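Local coordinates for protein F420-reducing hydrogenase, subunit beta (Methanothermobacter marburgensis, PDB 4OMF) that probably passes electrons between its iron-sulfur cluster and FAD to reduce coenzyme F420, as the beta subunit of the F420-reducing hydrogenase, at residues C[192-196]-C[268-272]; C[145-150]-C[183-187]. All blocks are in the same frame, centred on the assembly; numbering follows the deposited sequence.

Interaction 1: C[192-196]-C[268-272]. With SF4 (iron/sulfur cluster), chain N.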
ATOM      1  N   CYS C 192      -2.290 -25.470  -8.071  1.00 18.87           N
ATOM      2  CA  CYS C 192      -2.405 -26.475  -9.124  1.00 15.96           C
ATOM      3  C   CYS C 192      -3.575 -27.429  -8.891  1.00 19.26           C
ATOM      4  O   CYS C 192      -3.990 -28.112  -9.812  1.00 19.96           O
ATOM      5  CB  CYS C 192      -1.113 -27.284  -9.241  1.00 15.84           C
ATOM      6  SG  CYS C 192       0.277 -26.339  -9.853  1.00 18.28           S
ATOM      7  N   LYS C 193      -4.097 -27.466  -7.661  1.00 18.38           N
ATOM      8  CA  LYS C 193      -5.125 -28.437  -7.275  1.00 23.20           C
ATOM      9  C   LYS C 193      -6.389 -28.340  -8.111  1.00 22.10           C
ATOM     10  O   LYS C 193      -7.090 -29.335  -8.280  1.00 20.70           O
ATOM     11  CB  LYS C 193      -5.522 -28.265  -5.796  1.00 27.16           C
ATOM     12  CG  LYS C 193      -4.569 -28.809  -4.768  1.00 29.56           C
ATOM     13  CD  LYS C 193      -5.041 -28.399  -3.352  1.00 34.67           C
ATOM     14  CE  LYS C 193      -3.875 -28.384  -2.354  1.00 38.74           C
ATOM     15  NZ  LYS C 193      -4.208 -27.773  -1.008  1.00 42.64           N
ATOM     16  N   ILE C 194      -6.703 -27.143  -8.605  1.00 17.92           N
ATOM     17  CA  ILE C 194      -7.967 -26.938  -9.314  1.00 17.69           C
ATOM     18  C   ILE C 194      -7.748 -26.748 -10.810  1.00 21.28           C
ATOM     19  O   ILE C 194      -8.660 -26.372 -11.550  1.00 20.52           O
ATOM     20  CB  ILE C 194      -8.744 -25.740  -8.720  1.00 18.70           C
ATOM     21  CG1 ILE C 194      -7.976 -24.420  -8.881  1.00 24.04           C
ATOM     22  CG2 ILE C 194      -9.064 -26.002  -7.236  1.00 20.99           C
ATOM     23  CD1 ILE C 194      -8.791 -23.230  -8.372  1.00 26.38           C
ATOM     24  N   CYS C 195      -6.549 -27.072 -11.275  1.00 20.61           N
ATOM     25  CA  CYS C 195      -6.235 -26.914 -12.684  1.00 18.64           C
ATOM     26  C   CYS C 195      -6.780 -28.099 -13.522  1.00 21.12           C
ATOM     27  O   CYS C 195      -6.490 -29.265 -13.225  1.00 21.73           O
ATOM     28  CB  CYS C 195      -4.734 -26.788 -12.876  1.00 16.24           C
ATOM     29  SG  CYS C 195      -4.285 -26.467 -14.621  1.00 18.82           S
ATOM     30  N   LYS C 196      -7.569 -27.799 -14.553  1.00 19.47           N
ATOM     31  CA  LYS C 196      -8.218 -28.838 -15.367  1.00 24.58           C
ATOM     32  C   LYS C 196      -7.505 -29.104 -16.692  1.00 24.02           C
ATOM     33  O   LYS C 196      -7.844 -30.048 -17.415  1.00 25.87           O
ATOM     34  CB  LYS C 196      -9.681 -28.455 -15.677  1.00 26.95           C
ATOM     35  CG  LYS C 196     -10.578 -28.326 -14.451  1.00 31.58           C
ATOM     36  CD  LYS C 196     -11.657 -27.245 -14.628  1.00 42.62           C
ATOM     37  CE  LYS C 196     -12.828 -27.722 -15.473  1.00 44.45           C
ATOM     38  NZ  LYS C 196     -14.038 -26.837 -15.340  1.00 43.65           N
ATOM     39  N   ASN C 268     -11.463 -31.203  -6.293  1.00 20.82           N
ATOM     40  CA  ASN C 268     -10.897 -30.108  -5.499  1.00 22.84           C
ATOM     41  C   ASN C 268     -11.694 -28.817  -5.652  1.00 24.81           C
ATOM     42  O   ASN C 268     -11.857 -28.070  -4.685  1.00 22.43           O
ATOM     43  CB  ASN C 268      -9.426 -29.892  -5.864  1.00 26.79           C
ATOM     44  CG  ASN C 268      -8.551 -31.053  -5.424  1.00 24.77           C
ATOM     45  OD1 ASN C 268      -8.847 -31.720  -4.437  1.00 29.86           O
ATOM     46  ND2 ASN C 268      -7.469 -31.293  -6.144  1.00 26.47           N
ATOM     47  N   ILE C 269     -12.216 -28.563  -6.853  1.00 22.46           N
ATOM     48  CA  ILE C 269     -13.102 -27.422  -7.058  1.00 21.54           C
ATOM     49  C   ILE C 269     -14.361 -27.564  -6.208  1.00 22.41           C
ATOM     50  O   ILE C 269     -14.819 -26.604  -5.569  1.00 23.43           O
ATOM     51  CB  ILE C 269     -13.460 -27.280  -8.547  1.00 23.60           C
ATOM     52  CG1 ILE C 269     -12.216 -26.802  -9.310  1.00 22.98           C
ATOM     53  CG2 ILE C 269     -14.642 -26.342  -8.735  1.00 27.42           C
ATOM     54  CD1 ILE C 269     -12.294 -27.055 -10.818  1.00 25.58           C
ATOM     55  N   ALA C 270     -14.910 -28.768  -6.161  1.00 23.39           N
ATOM     56  CA  ALA C 270     -16.093 -29.007  -5.337  1.00 28.30           C
ATOM     57  C   ALA C 270     -15.797 -28.819  -3.852  1.00 27.06           C
ATOM     58  O   ALA C 270     -16.633 -28.305  -3.110  1.00 24.98           O
ATOM     59  CB  ALA C 270     -16.648 -30.410  -5.584  1.00 28.40           C
ATOM     60  N   ALA C 271     -14.631 -29.280  -3.417  1.00 24.72           N
ATOM     61  CA  ALA C 271     -14.208 -29.098  -2.031  1.00 27.83           C
ATOM     62  C   ALA C 271     -14.118 -27.600  -1.647  1.00 28.18           C
ATOM     63  O   ALA C 271     -14.533 -27.209  -0.549  1.00 29.86           O
ATOM     64  CB  ALA C 271     -12.877 -29.782  -1.805  1.00 31.69           C
ATOM     65  N   ARG C 272     -13.589 -26.780  -2.558  1.00 24.57           N
ATOM     66  CA  ARG C 272     -13.525 -25.323  -2.347  1.00 24.29           C
ATOM     67  C   ARG C 272     -14.895 -24.738  -2.140  1.00 25.09           C
ATOM     68  O   ARG C 272     -15.107 -23.923  -1.244  1.00 27.01           O
ATOM     69  CB  ARG C 272     -12.889 -24.610  -3.527  1.00 21.68           C
ATOM     70  CG  ARG C 272     -11.401 -24.742  -3.593  1.00 21.35           C
ATOM     71  CD  ARG C 272     -10.831 -23.834  -4.675  1.00 19.16           C
ATOM     72  NE  ARG C 272     -10.902 -22.411  -4.337  1.00 21.16           N
ATOM     73  CZ  ARG C 272      -9.993 -21.787  -3.591  1.00 22.17           C
ATOM     74  NH1 ARG C 272      -8.964 -22.464  -3.091  1.00 22.68           N
ATOM     75  NH2 ARG C 272     -10.104 -20.486  -3.349  1.00 20.37           N
TER
HETATM   76 FE1  SF4 N 401      -0.271 -23.995 -14.043  1.00 18.03          FE
HETATM   77 FE2  SF4 N 401      -2.052 -25.955 -14.058  1.00 18.51          FE
HETATM   78 FE3  SF4 N 401      -0.351 -25.768 -12.009  1.00 18.06          FE
HETATM   79 FE4  SF4 N 401       0.617 -26.512 -14.409  1.00 19.02          FE
HETATM   80  S1  SF4 N 401      -0.902 -27.709 -13.122  1.00 17.99           S
HETATM   81  S2  SF4 N 401       1.531 -24.901 -13.009  1.00 17.14           S
HETATM   82  S3  SF4 N 401      -0.738 -25.385 -15.829  1.00 17.38           S
HETATM   83  S4  SF4 N 401      -1.992 -24.252 -12.529  1.00 19.33           S

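Interaction 2: C[145-150]-C[183-187]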
ATOM      1  N   THR C 145      14.467 -29.540  -1.872  1.00 20.10           N
ATOM      2  CA  THR C 145      14.191 -30.702  -1.021  1.00 18.05           C
ATOM      3  C   THR C 145      14.394 -32.005  -1.801  1.00 18.20           C
ATOM      4  O   THR C 145      15.041 -32.924  -1.309  1.00 19.39           O
ATOM      5  CB  THR C 145      12.760 -30.694  -0.447  1.00 21.79           C
ATOM      6  OG1 THR C 145      12.592 -29.551   0.403  1.00 21.57           O
ATOM      7  CG2 THR C 145      12.518 -31.966   0.398  1.00 18.58           C
ATOM      8  N   PHE C 146      13.868 -32.063  -3.023  1.00 17.85           N
ATOM      9  CA  PHE C 146      14.042 -33.259  -3.842  1.00 18.18           C
ATOM     10  C   PHE C 146      15.521 -33.528  -4.078  1.00 22.25           C
ATOM     11  O   PHE C 146      15.997 -34.641  -3.864  1.00 20.50           O
ATOM     12  CB  PHE C 146      13.333 -33.128  -5.199  1.00 20.08           C
ATOM     13  CG  PHE C 146      11.862 -32.797  -5.103  1.00 21.52           C
ATOM     14  CD1 PHE C 146      11.199 -32.243  -6.180  1.00 22.64           C
ATOM     15  CD2 PHE C 146      11.147 -33.053  -3.947  1.00 17.55           C
ATOM     16  CE1 PHE C 146       9.846 -31.932  -6.101  1.00 25.41           C
ATOM     17  CE2 PHE C 146       9.804 -32.733  -3.864  1.00 17.93           C
ATOM     18  CZ  PHE C 146       9.156 -32.179  -4.939  1.00 19.42           C
ATOM     19  N   ILE C 147      16.243 -32.491  -4.507  1.00 19.13           N
ATOM     20  CA  ILE C 147      17.588 -32.649  -5.085  1.00 18.71           C
ATOM     21  C   ILE C 147      18.710 -32.581  -4.044  1.00 22.04           C
ATOM     22  O   ILE C 147      19.606 -33.420  -4.043  1.00 20.14           O
ATOM     23  CB  ILE C 147      17.816 -31.573  -6.178  1.00 20.91           C
ATOM     24  CG1 ILE C 147      16.936 -31.887  -7.395  1.00 21.89           C
ATOM     25  CG2 ILE C 147      19.298 -31.458  -6.554  1.00 22.21           C
ATOM     26  CD1 ILE C 147      16.725 -30.719  -8.342  1.00 21.29           C
ATOM     27  N   CYS C 148      18.640 -31.596  -3.150  1.00 21.46           N
ATOM     28  CA  CYS C 148      19.689 -31.394  -2.156  1.00 20.20           C
ATOM     29  C   CYS C 148      19.521 -32.253  -0.911  1.00 24.96           C
ATOM     30  O   CYS C 148      20.509 -32.617  -0.276  1.00 29.05           O
ATOM     31  CB  CYS C 148      19.766 -29.921  -1.747  1.00 19.83           C
ATOM     32  SG  CYS C 148      20.009 -28.778  -3.112  1.00 25.87           S
ATOM     33  N   GLU C 149      18.278 -32.556  -0.550  1.00 19.53           N
ATOM     34  CA  GLU C 149      18.017 -33.265   0.701  1.00 25.97           C
ATOM     35  C   GLU C 149      17.731 -34.740   0.420  1.00 26.28           C
ATOM     36  O   GLU C 149      18.484 -35.598   0.864  1.00 25.08           O
ATOM     37  CB  GLU C 149      16.855 -32.621   1.464  1.00 22.50           C
ATOM     38  CG  GLU C 149      17.033 -31.120   1.676  1.00 22.27           C
ATOM     39  CD  GLU C 149      18.153 -30.769   2.650  1.00 26.04           C
ATOM     40  OE1 GLU C 149      18.764 -29.701   2.474  1.00 31.53           O
ATOM     41  OE2 GLU C 149      18.409 -31.536   3.602  1.00 25.66           O
ATOM     42  N   LYS C 150      16.661 -35.042  -0.318  1.00 19.83           N
ATOM     43  CA  LYS C 150      16.323 -36.447  -0.549  1.00 21.01           C
ATOM     44  C   LYS C 150      17.384 -37.191  -1.372  1.00 24.57           C
ATOM     45  O   LYS C 150      17.784 -38.309  -1.026  1.00 25.71           O
ATOM     46  CB  LYS C 150      14.963 -36.565  -1.237  1.00 24.02           C
ATOM     47  CG  LYS C 150      13.798 -36.117  -0.355  1.00 25.62           C
ATOM     48  CD  LYS C 150      12.498 -36.118  -1.116  1.00 29.73           C
ATOM     49  CE  LYS C 150      11.297 -36.151  -0.181  1.00 36.08           C
ATOM     50  NZ  LYS C 150      11.051 -37.520   0.394  1.00 34.20           N
ATOM     51  N   GLU C 183       6.037 -39.190  -4.209  1.00 29.68           N
ATOM     52  CA  GLU C 183       6.788 -38.611  -3.106  1.00 26.96           C
ATOM     53  C   GLU C 183       6.842 -37.076  -3.214  1.00 27.49           C
ATOM     54  O   GLU C 183       7.187 -36.398  -2.244  1.00 28.84           O
ATOM     55  CB  GLU C 183       8.195 -39.213  -3.071  1.00 34.35           C
ATOM     56  CG  GLU C 183       8.959 -39.012  -1.784  1.00 42.60           C
ATOM     57  CD  GLU C 183      10.160 -39.936  -1.683  1.00 44.65           C
ATOM     58  OE1 GLU C 183      10.044 -41.107  -2.094  1.00 48.68           O
ATOM     59  OE2 GLU C 183      11.218 -39.485  -1.203  1.00 47.70           O
ATOM     60  N   THR C 184       6.497 -36.523  -4.376  1.00 23.08           N
ATOM     61  CA  THR C 184       6.536 -35.072  -4.539  1.00 22.84           C
ATOM     62  C   THR C 184       5.184 -34.447  -4.200  1.00 22.25           C
ATOM     63  O   THR C 184       5.063 -33.236  -4.163  1.00 19.58           O
ATOM     64  CB  THR C 184       6.917 -34.664  -5.987  1.00 26.82           C
ATOM     65  OG1 THR C 184       5.854 -35.025  -6.883  1.00 27.64           O
ATOM     66  CG2 THR C 184       8.200 -35.370  -6.415  1.00 25.16           C
ATOM     67  N   HIS C 185       4.159 -35.278  -4.005  1.00 25.11           N
ATOM     68  CA  HIS C 185       2.835 -34.794  -3.597  1.00 24.08           C
ATOM     69  C   HIS C 185       2.850 -33.974  -2.320  1.00 24.66           C
ATOM     70  O   HIS C 185       3.368 -34.412  -1.288  1.00 27.33           O
ATOM     71  CB  HIS C 185       1.867 -35.974  -3.405  1.00 30.50           C
ATOM     72  CG  HIS C 185       1.532 -36.686  -4.677  1.00 36.94           C
ATOM     73  ND1 HIS C 185       1.924 -36.224  -5.913  1.00 36.59           N
ATOM     74  CD2 HIS C 185       0.848 -37.833  -4.903  1.00 38.88           C
ATOM     75  CE1 HIS C 185       1.495 -37.052  -6.849  1.00 41.12           C
ATOM     76  NE2 HIS C 185       0.840 -38.037  -6.262  1.00 43.20           N
ATOM     77  N   GLY C 186       2.257 -32.790  -2.370  1.00 25.40           N
ATOM     78  CA  GLY C 186       2.255 -31.935  -1.204  1.00 24.86           C
ATOM     79  C   GLY C 186       3.370 -30.915  -1.267  1.00 24.87           C
ATOM     80  O   GLY C 186       3.383 -29.979  -0.481  1.00 23.83           O
ATOM     81  N   TYR C 187       4.310 -31.091  -2.195  1.00 21.20           N
ATOM     82  CA  TYR C 187       5.382 -30.110  -2.361  1.00 18.43           C
ATOM     83  C   TYR C 187       5.111 -29.120  -3.501  1.00 16.51           C
ATOM     84  O   TYR C 187       5.811 -28.111  -3.619  1.00 18.90           O
ATOM     85  CB  TYR C 187       6.721 -30.804  -2.618  1.00 17.05           C
ATOM     86  CG  TYR C 187       7.288 -31.556  -1.443  1.00 18.71           C
ATOM     87  CD1 TYR C 187       8.164 -30.934  -0.540  1.00 19.24           C
ATOM     88  CD2 TYR C 187       6.980 -32.906  -1.241  1.00 21.55           C
ATOM     89  CE1 TYR C 187       8.713 -31.635   0.529  1.00 20.51           C
ATOM     90  CE2 TYR C 187       7.523 -33.609  -0.159  1.00 21.11           C
ATOM     91  CZ  TYR C 187       8.390 -32.961   0.713  1.00 19.06           C
ATOM     92  OH  TYR C 187       8.913 -33.665   1.778  1.00 20.97           O
TER
HETATM   93  O   HOH W   1       8.887 -36.304   1.878  1.00 28.86           O

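Interaction 1: C[192-196]-C[268-272]
N268, on helix 251-275, gives its side-chain N-H to the backbone carbonyl of K193. The bond from ND2 to K193 O is 2.9 Å long and nearly straight, with an N-H...O angle of 167°. The oxygen lies in the amide plane of N268, while ND2 stands tilted from the carbonyl plane of K193. The amide also packs against K193 CB, so ND2 meets both carbon and oxygen of that residue.

I194 carries the apolar part of the contact. Its CG1 branch lies between backbone N and carbonyl carbon (chi1 63°), which puts CG2 anti to the carbonyl carbon. From there CG2 reaches the helix, meeting N268 CB and, at 3.8 Å, CD of R272. I269 crosses I194 at about a right angle and can be followed outward from its CB. The next atom, CG1, rests on I194 CB at 3.7 Å and also meets I194 CG2. At the tip, CD1 packs on the backbone O of I194 at 3.8 Å. The same CD1 touches K196 CD at 3.9 Å. The guanidinium of R272 turns to other partners: P278, T279 and the backbone of a chain of another protein.

On the cluster side, C192 SG binds iron FE3 of the 4Fe-4S cluster at 2.3 Å. C195 SG binds a second iron, FE2, at 2.4 Å. A backbone hydrogen bond from C195 N to C192 O closes the short turn between them. K193 and I194 thus form the spacer of a Cys-X-X-Cys cluster-binding motif, packed against the long C-terminal helix.

Interaction 2: C[145-150]-C[183-187]
The ring of F146 turns its edge to the face of Y187, an edge-to-face pair with centroids 5.4 Å apart and planes at 75°. CE2 of F146 is the atom over the tyrosine face, and CZ reaches back to Y187 CB at 3.6 Å. T184 covers one face of F146: its CG2 lies 3.9 Å from the ring centroid in a CH-pi contact. CG2 of T145 touches Y187 CE1. This part is buried and tightly packed.

The other side is polar and partly exposed. K150 runs out extended and bends at its last torsion (chi4 -77°), bringing NZ to E183 OE2 in a salt bridge. The carboxylate oxygen is met on its anti side, 22° out of plane. NZ also donates to a water, at 2.9 Å, which donates to Y187 OH at 2.6 Å. That hydroxyl has a further partner in an acidic side chain on a chain of another protein. With an alanine here in place of K150, E183 would probably lose this charge partner and the water its NZ donor.

A type II turn from T184 to Y187 sets T184 and Y187 against F146. The end of helix 140-150, with its wider pi-type turn, packs on the loop after strand 176-180. L179 of strand 176-180 packs on F146, and F138 and F168, the latter on strand 167-171, meet it edge-to-face.

How the interactions relate
Interactions 1 and 2 share the loop between strands 176-180 and 205-208. Its earlier part, 183-187, packs on helix 140-150; its later part, 192-196, packs on helix 251-275. The two contacts do not touch: their centres are 22 Å apart and their nearest atoms about 7 Å. Only interaction 1 supplies cluster ligands, C192 and C195. Neither reaches FAD directly. In interaction 2 the side chain of T184 is about 11 Å from the bound FAD. In interaction 1 the side chain of K196 is about 13 Å from the bound FAD. The side chain of Y187 is about 4 Å from a magnesium ion. Both contacts are bordered by chains of other proteins.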